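Predicted acetamidase/formamidase (Thermoanaerobacter tengcongensis, PDB 3TKK) probably hydrolyses carbon-nitrogen bonds of linear amides such as acetamide or formamide, and binds zinc and calcium ions. Local coordinates at residues D75-K80 and I137-K142; V169-F174 and A178-G183. All blocks are in the same frame, centred on the assembly; numbering follows the deposited sequence.

Interaction 1: D75-K80 and I137-K142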
ATOM      1  N   ASP A  75     -25.194 -15.760  -0.290  1.00 27.17           N
ATOM      2  CA  ASP A  75     -25.122 -15.042   0.995  1.00 26.83           C
ATOM      3  C   ASP A  75     -23.725 -14.572   1.278  1.00 25.72           C
ATOM      4  O   ASP A  75     -22.814 -14.679   0.456  1.00 24.82           O
ATOM      5  CB  ASP A  75     -25.455 -16.030   2.156  1.00 29.54           C
ATOM      6  CG  ASP A  75     -26.876 -16.548   2.098  1.00 30.42           C
ATOM      7  OD1 ASP A  75     -27.697 -15.934   1.376  1.00 31.50           O
ATOM      8  OD2 ASP A  75     -27.165 -17.558   2.765  1.00 29.40           O
ATOM      9  N   VAL A  76     -23.471 -14.084   2.495  1.00 25.14           N
ATOM     10  CA  VAL A  76     -22.146 -13.659   2.707  1.00 24.00           C
ATOM     11  C   VAL A  76     -21.823 -14.295   4.050  1.00 26.50           C
ATOM     12  O   VAL A  76     -22.714 -14.338   4.926  1.00 24.36           O
ATOM     13  CB  VAL A  76     -22.024 -12.090   2.765  1.00 26.29           C
ATOM     14  CG1 VAL A  76     -20.770 -11.662   3.526  1.00 23.15           C
ATOM     15  CG2 VAL A  76     -22.026 -11.506   1.330  1.00 24.48           C
ATOM     16  N   LEU A  77     -20.602 -14.817   4.230  1.00 22.53           N
ATOM     17  CA  LEU A  77     -20.255 -15.272   5.612  1.00 22.29           C
ATOM     18  C   LEU A  77     -19.380 -14.286   6.284  1.00 23.18           C
ATOM     19  O   LEU A  77     -18.298 -13.965   5.757  1.00 22.63           O
ATOM     20  CB  LEU A  77     -19.504 -16.563   5.569  1.00 21.68           C
ATOM     21  CG  LEU A  77     -19.025 -17.278   6.829  1.00 21.48           C
ATOM     22  CD1 LEU A  77     -20.292 -17.970   7.395  1.00 22.44           C
ATOM     23  CD2 LEU A  77     -17.951 -18.355   6.470  1.00 20.78           C
ATOM     24  N   LYS A  78     -19.791 -13.859   7.480  1.00 22.95           N
ATOM     25  CA  LYS A  78     -18.989 -12.964   8.311  1.00 22.18           C
ATOM     26  C   LYS A  78     -18.270 -13.752   9.426  1.00 22.46           C
ATOM     27  O   LYS A  78     -18.894 -14.591  10.079  1.00 22.41           O
ATOM     28  CB  LYS A  78     -19.895 -11.883   8.886  1.00 23.27           C
ATOM     29  CG  LYS A  78     -19.278 -11.088  10.085  1.00 26.41           C
ATOM     30  CD  LYS A  78     -20.348 -10.046  10.621  1.00 25.67           C
ATOM     31  CE  LYS A  78     -20.102  -9.839  12.116  1.00 34.44           C
ATOM     32  NZ  LYS A  78     -21.009  -8.714  12.582  1.00 34.93           N
ATOM     33  N   VAL A  79     -16.942 -13.509   9.530  1.00 22.66           N
ATOM     34  CA  VAL A  79     -16.075 -14.256  10.397  1.00 22.32           C
ATOM     35  C   VAL A  79     -15.386 -13.209  11.280  1.00 22.75           C
ATOM     36  O   VAL A  79     -14.586 -12.370  10.851  1.00 23.29           O
ATOM     37  CB  VAL A  79     -15.032 -15.106   9.633  1.00 20.93           C
ATOM     38  CG1 VAL A  79     -14.117 -15.897  10.672  1.00 19.80           C
ATOM     39  CG2 VAL A  79     -15.652 -15.954   8.482  1.00 19.81           C
ATOM     40  N   LYS A  80     -15.741 -13.196  12.531  1.00 21.81           N
ATOM     41  CA  LYS A  80     -15.146 -12.256  13.468  1.00 22.22           C
ATOM     42  C   LYS A  80     -13.919 -12.947  14.071  1.00 21.84           C
ATOM     43  O   LYS A  80     -14.078 -13.983  14.805  1.00 22.22           O
ATOM     44  CB  LYS A  80     -16.201 -11.919  14.545  1.00 23.61           C
ATOM     45  CG  LYS A  80     -15.693 -10.887  15.543  1.00 30.87           C
ATOM     46  CD  LYS A  80     -16.793 -10.504  16.628  1.00 39.17           C
ATOM     47  CE  LYS A  80     -18.041  -9.829  16.053  1.00 44.28           C
ATOM     48  NZ  LYS A  80     -18.787 -10.825  15.213  1.00 46.88           N
ATOM     49  N   ILE A 137      -7.373 -17.946   4.627  1.00 16.53           N
ATOM     50  CA  ILE A 137      -8.675 -18.086   5.231  1.00 16.83           C
ATOM     51  C   ILE A 137      -9.675 -17.881   4.104  1.00 17.95           C
ATOM     52  O   ILE A 137      -9.475 -17.006   3.237  1.00 18.70           O
ATOM     53  CB  ILE A 137      -9.003 -17.112   6.332  1.00 16.87           C
ATOM     54  CG1 ILE A 137     -10.466 -17.336   6.753  1.00 17.35           C
ATOM     55  CG2 ILE A 137      -8.726 -15.605   5.878  1.00 16.56           C
ATOM     56  CD1 ILE A 137     -10.662 -16.505   8.318  1.00 17.68           C
ATOM     57  N   GLY A 138     -10.658 -18.782   4.009  1.00 17.44           N
ATOM     58  CA  GLY A 138     -11.530 -18.776   2.822  1.00 17.78           C
ATOM     59  C   GLY A 138     -12.685 -19.741   2.934  1.00 19.40           C
ATOM     60  O   GLY A 138     -12.784 -20.532   3.896  1.00 18.56           O
ATOM     61  N   VAL A 139     -13.535 -19.734   1.924  1.00 18.86           N
ATOM     62  CA  VAL A 139     -14.598 -20.695   1.780  1.00 19.58           C
ATOM     63  C   VAL A 139     -14.397 -21.412   0.439  1.00 21.18           C
ATOM     64  O   VAL A 139     -13.496 -21.095  -0.301  1.00 19.75           O
ATOM     65  CB  VAL A 139     -15.937 -19.936   1.697  1.00 20.06           C
ATOM     66  CG1 VAL A 139     -16.136 -19.071   2.952  1.00 19.82           C
ATOM     67  CG2 VAL A 139     -15.955 -18.986   0.322  1.00 20.19           C
ATOM     68  N   ALA A 140     -15.239 -22.414   0.171  1.00 20.79           N
ATOM     69  CA  ALA A 140     -15.088 -23.165  -1.061  1.00 21.74           C
ATOM     70  C   ALA A 140     -15.532 -22.316  -2.246  1.00 22.76           C
ATOM     71  O   ALA A 140     -16.513 -21.606  -2.185  1.00 23.07           O
ATOM     72  CB  ALA A 140     -15.913 -24.488  -1.042  1.00 24.13           C
ATOM     73  N   PRO A 141     -14.765 -22.396  -3.338  1.00 26.35           N
ATOM     74  CA  PRO A 141     -15.191 -21.808  -4.570  1.00 27.59           C
ATOM     75  C   PRO A 141     -16.401 -22.494  -5.177  1.00 31.14           C
ATOM     76  O   PRO A 141     -16.740 -23.657  -4.846  1.00 29.13           O
ATOM     77  CB  PRO A 141     -13.982 -22.003  -5.539  1.00 29.66           C
ATOM     78  CG  PRO A 141     -12.875 -22.713  -4.779  1.00 30.06           C
ATOM     79  CD  PRO A 141     -13.549 -23.234  -3.448  1.00 28.30           C
ATOM     80  N   LYS A 142     -17.029 -21.795  -6.118  1.00 35.19           N
ATOM     81  CA  LYS A 142     -18.215 -22.325  -6.795  1.00 39.71           C
ATOM     82  C   LYS A 142     -17.867 -23.631  -7.475  1.00 41.09           C
ATOM     83  O   LYS A 142     -18.511 -24.621  -7.293  1.00 43.37           O
ATOM     84  CB  LYS A 142     -18.707 -21.290  -7.806  1.00 42.93           C
ATOM     85  CG  LYS A 142     -20.182 -21.452  -8.243  1.00 50.54           C
ATOM     86  CD  LYS A 142     -20.500 -20.176  -9.090  1.00 53.37           C
ATOM     87  CE  LYS A 142     -21.004 -20.484 -10.532  1.00 56.34           C
ATOM     88  NZ  LYS A 142     -20.537 -19.315 -11.384  1.00 56.40           N
TER
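Leu77 and Val139 meet methyl to methyl, CD2 of the leucine lying 4.0 Å from CG1 of the valine, and the two side chains run past one another in opposite directions rather than abutting head-on. Two residues on from Leu77, and two back from Val139, a second methyl pair forms: CG1 of Val79 rests 4.2 Å from CD1 of Ile137, the far end of the isoleucine chain. Each pair is a lone methyl contact, and the interface covers a modest 102 Å² in all. The backbones stay well apart, with 8.7 Å between CA of Leu77 and CA of Val139, a separation bridged by side chains alone. Alternation along strand 76-86 brings Leu77 and Val79 to the same side, facing 137-142. In Leu77 the first torsion (chi1 -180°) sets CG trans to the backbone N, which carries the methyl groups out from the strand. Around these pairs the shell is also apolar: Phe171 packs on Ile137 and Val139, while Leu180 touches Leu77, Val79 and Ile137. The backbone of Asp75 to Val79 is hydrogen-bonded to strand 168-172 with its following loop, and to strand 203-212. Strand 133-138 pairs antiparallel with strand 180-186 in another sheet; the contact therefore joins two sheets face to face in the buried interior, with strands 168-172 and 203-212 flanking 76-86.

Interaction 2: V169-F174 and A178-G183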
ATOM      1  N   VAL A 169     -13.836 -10.559   8.564  1.00 20.29           N
ATOM      2  CA  VAL A 169     -13.695 -10.797   7.131  1.00 19.97           C
ATOM      3  C   VAL A 169     -15.018 -11.306   6.533  1.00 22.78           C
ATOM      4  O   VAL A 169     -15.661 -12.223   7.157  1.00 21.09           O
ATOM      5  CB  VAL A 169     -12.688 -11.902   6.971  1.00 18.27           C
ATOM      6  CG1 VAL A 169     -12.318 -11.941   5.477  1.00 20.46           C
ATOM      7  CG2 VAL A 169     -11.438 -11.550   7.815  1.00 22.02           C
ATOM      8  N   TYR A 170     -15.437 -10.778   5.380  1.00 19.63           N
ATOM      9  CA  TYR A 170     -16.705 -11.089   4.854  1.00 21.05           C
ATOM     10  C   TYR A 170     -16.419 -11.797   3.625  1.00 22.52           C
ATOM     11  O   TYR A 170     -15.666 -11.294   2.844  1.00 22.53           O
ATOM     12  CB  TYR A 170     -17.446  -9.787   4.565  1.00 21.96           C
ATOM     13  CG  TYR A 170     -17.820  -9.061   5.826  1.00 25.71           C
ATOM     14  CD1 TYR A 170     -19.143  -9.133   6.316  1.00 26.54           C
ATOM     15  CD2 TYR A 170     -16.904  -8.317   6.494  1.00 24.85           C
ATOM     16  CE1 TYR A 170     -19.534  -8.466   7.408  1.00 31.31           C
ATOM     17  CE2 TYR A 170     -17.273  -7.588   7.609  1.00 28.04           C
ATOM     18  CZ  TYR A 170     -18.571  -7.694   8.088  1.00 31.28           C
ATOM     19  OH  TYR A 170     -18.962  -7.006   9.186  1.00 33.43           O
ATOM     20  N   PHE A 171     -17.034 -12.975   3.395  1.00 22.99           N
ATOM     21  CA  PHE A 171     -16.778 -13.714   2.218  1.00 19.99           C
ATOM     22  C   PHE A 171     -18.047 -13.954   1.435  1.00 20.91           C
ATOM     23  O   PHE A 171     -19.081 -14.389   2.022  1.00 21.69           O
ATOM     24  CB  PHE A 171     -16.285 -15.179   2.623  1.00 19.88           C
ATOM     25  CG  PHE A 171     -14.929 -15.202   3.228  1.00 18.81           C
ATOM     26  CD1 PHE A 171     -13.813 -15.043   2.439  1.00 18.29           C
ATOM     27  CD2 PHE A 171     -14.783 -15.408   4.546  1.00 19.98           C
ATOM     28  CE1 PHE A 171     -12.494 -14.982   3.009  1.00 19.57           C
ATOM     29  CE2 PHE A 171     -13.485 -15.358   5.172  1.00 18.99           C
ATOM     30  CZ  PHE A 171     -12.343 -15.196   4.376  1.00 18.58           C
ATOM     31  N   PRO A 172     -17.990 -13.767   0.142  1.00 21.12           N
ATOM     32  CA  PRO A 172     -19.095 -14.342  -0.618  1.00 22.08           C
ATOM     33  C   PRO A 172     -19.197 -15.841  -0.478  1.00 22.10           C
ATOM     34  O   PRO A 172     -18.170 -16.524  -0.553  1.00 21.44           O
ATOM     35  CB  PRO A 172     -18.718 -14.102  -2.093  1.00 22.28           C
ATOM     36  CG  PRO A 172     -17.390 -13.370  -2.134  1.00 21.37           C
ATOM     37  CD  PRO A 172     -16.832 -13.374  -0.683  1.00 20.55           C
ATOM     38  N   VAL A 173     -20.428 -16.376  -0.385  1.00 26.26           N
ATOM     39  CA  VAL A 173     -20.718 -17.825  -0.280  1.00 23.28           C
ATOM     40  C   VAL A 173     -20.985 -18.402  -1.672  1.00 27.66           C
ATOM     41  O   VAL A 173     -21.868 -17.939  -2.411  1.00 28.82           O
ATOM     42  CB  VAL A 173     -21.943 -18.088   0.666  1.00 26.19           C
ATOM     43  CG1 VAL A 173     -22.118 -19.562   0.937  1.00 24.37           C
ATOM     44  CG2 VAL A 173     -21.621 -17.446   2.076  1.00 23.42           C
ATOM     45  N   PHE A 174     -20.195 -19.406  -2.045  1.00 25.39           N
ATOM     46  CA  PHE A 174     -20.334 -20.076  -3.314  1.00 24.57           C
ATOM     47  C   PHE A 174     -21.081 -21.389  -3.211  1.00 26.03           C
ATOM     48  O   PHE A 174     -21.686 -21.795  -4.182  1.00 30.59           O
ATOM     49  CB  PHE A 174     -18.978 -20.198  -4.003  1.00 24.02           C
ATOM     50  CG  PHE A 174     -18.339 -18.819  -4.237  1.00 23.42           C
ATOM     51  CD1 PHE A 174     -18.829 -17.976  -5.243  1.00 27.67           C
ATOM     52  CD2 PHE A 174     -17.364 -18.357  -3.413  1.00 23.78           C
ATOM     53  CE1 PHE A 174     -18.300 -16.739  -5.434  1.00 24.40           C
ATOM     54  CE2 PHE A 174     -16.829 -17.091  -3.564  1.00 23.47           C
ATOM     55  CZ  PHE A 174     -17.257 -16.271  -4.568  1.00 23.60           C
ATOM     56  N   ALA A 178     -21.076 -22.868   3.065  1.00 23.61           N
ATOM     57  CA  ALA A 178     -19.895 -22.050   2.801  1.00 22.66           C
ATOM     58  C   ALA A 178     -18.609 -22.883   2.830  1.00 22.08           C
ATOM     59  O   ALA A 178     -17.760 -22.614   2.052  1.00 23.26           O
ATOM     60  CB  ALA A 178     -19.793 -20.820   3.857  1.00 22.38           C
ATOM     61  N   LEU A 179     -18.371 -23.722   3.853  1.00 23.07           N
ATOM     62  CA  LEU A 179     -17.093 -24.493   3.992  1.00 21.81           C
ATOM     63  C   LEU A 179     -15.877 -23.590   4.270  1.00 21.04           C
ATOM     64  O   LEU A 179     -14.966 -23.360   3.417  1.00 20.31           O
ATOM     65  CB  LEU A 179     -16.853 -25.367   2.754  1.00 22.03           C
ATOM     66  CG  LEU A 179     -17.989 -26.440   2.508  1.00 23.11           C
ATOM     67  CD1 LEU A 179     -17.712 -27.277   1.261  1.00 23.70           C
ATOM     68  CD2 LEU A 179     -18.320 -27.529   3.636  1.00 24.57           C
ATOM     69  N   LEU A 180     -15.816 -23.149   5.499  1.00 20.50           N
ATOM     70  CA  LEU A 180     -14.753 -22.241   5.884  1.00 19.78           C
ATOM     71  C   LEU A 180     -13.555 -23.010   6.300  1.00 21.61           C
ATOM     72  O   LEU A 180     -13.718 -24.014   7.019  1.00 20.21           O
ATOM     73  CB  LEU A 180     -15.250 -21.398   6.996  1.00 19.87           C
ATOM     74  CG  LEU A 180     -14.243 -20.472   7.757  1.00 21.95           C
ATOM     75  CD1 LEU A 180     -13.843 -19.192   6.859  1.00 18.94           C
ATOM     76  CD2 LEU A 180     -14.859 -19.987   8.968  1.00 19.80           C
ATOM     77  N   ALA A 181     -12.344 -22.588   5.896  1.00 19.01           N
ATOM     78  CA  ALA A 181     -11.097 -23.217   6.457  1.00 18.92           C
ATOM     79  C   ALA A 181     -10.036 -22.078   6.579  1.00 18.41           C
ATOM     80  O   ALA A 181     -10.139 -21.024   5.891  1.00 17.93           O
ATOM     81  CB  ALA A 181     -10.533 -24.310   5.659  1.00 19.19           C
ATOM     82  N   LEU A 182      -9.174 -22.257   7.581  1.00 20.15           N
ATOM     83  CA  LEU A 182      -8.098 -21.233   7.894  1.00 17.90           C
ATOM     84  C   LEU A 182      -6.754 -21.852   8.280  1.00 18.05           C
ATOM     85  O   LEU A 182      -6.654 -22.953   8.836  1.00 18.58           O
ATOM     86  CB  LEU A 182      -8.563 -20.075   8.777  1.00 17.86           C
ATOM     87  CG  LEU A 182      -8.926 -20.584  10.253  1.00 18.50           C
ATOM     88  CD1 LEU A 182      -8.974 -19.558  11.237  1.00 26.62           C
ATOM     89  CD2 LEU A 182     -10.317 -21.056  10.159  1.00 22.68           C
ATOM     90  N   GLY A 183      -5.691 -21.162   8.016  1.00 17.71           N
ATOM     91  CA  GLY A 183      -4.440 -21.598   8.559  1.00 19.21           C
ATOM     92  C   GLY A 183      -3.373 -20.536   8.257  1.00 17.60           C
ATOM     93  O   GLY A 183      -3.695 -19.411   8.027  1.00 17.17           O
TER
HETATM   94  O   HOH W   1     -18.474 -21.261  -0.302  1.00  2.00           O
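Strands 168-172 and 180-186 follow each other closely in the chain yet belong to different sheets, so the short link between them crosses from one layer of the beta core to the other instead of closing a hairpin, and this contact lies beside it. The nearest approach is at the connection itself. CG1 of Val173 lies 3.8 Å from CA of Ala178 and 3.9 Å from its CB, so the methyl covers both the backbone carbon and the small side chain. Val173 reaches it because chi1 of -172° turns CG1 trans to the backbone N, leaving CG2 trans to the carbonyl carbon. The CA atoms of this pair are 5.3 Å apart. Ala178 and Leu179 both have positive phi angles, 64° and 67°, an unusual succession for non-glycine residues, consistent with a sharp change of chain direction ahead of Leu180.

Farther along, the segments diverge and larger side chains span the gap: CE2 of Phe171 stands 4.2 Å from CD1 of Leu180, the methyl approaching the ring obliquely. Met158 also touches Phe171, while Ile66 and Val209 pack on Leu180, so the pair lies in a wider apolar layer.

The polar link is a water. It donates to O of Ala178 at 2.8 Å and accepts from N of Phe174 at 3.1 Å, joining backbone groups that make no direct bond to each other. Against Val173, the backbone of Gly74 and Asp75 supplies further hydrogen bonds. Chemically, the contact divides its work: buried methyl and ring carbons meet by dispersion contacts with no polar group involved, whereas at the turn a single water satisfies a carbonyl and an amide and ties the two ends of the connection together.

In the fold
Interactions 1 and 2 occupy almost the same place, their centres 2 Å apart, and come in series along the chain, interaction 1 closing before interaction 2 opens. Each joins the same two layers of beta structure: strands 76-86 and 168-172 are neighbours in one, strands 133-138 and 180-186 in the other. Backbone bonds tie them together within each layer, probably Leu77 N to Phe171 O at 2.7 Å and Gly138 O to Ala181 N at 2.9 Å. Four segments thus share one buried apolar interface. Strand 180-186 runs on to Asp184 and His186, metal ligands, so a strand that contributes to this interface also supplies the metal site.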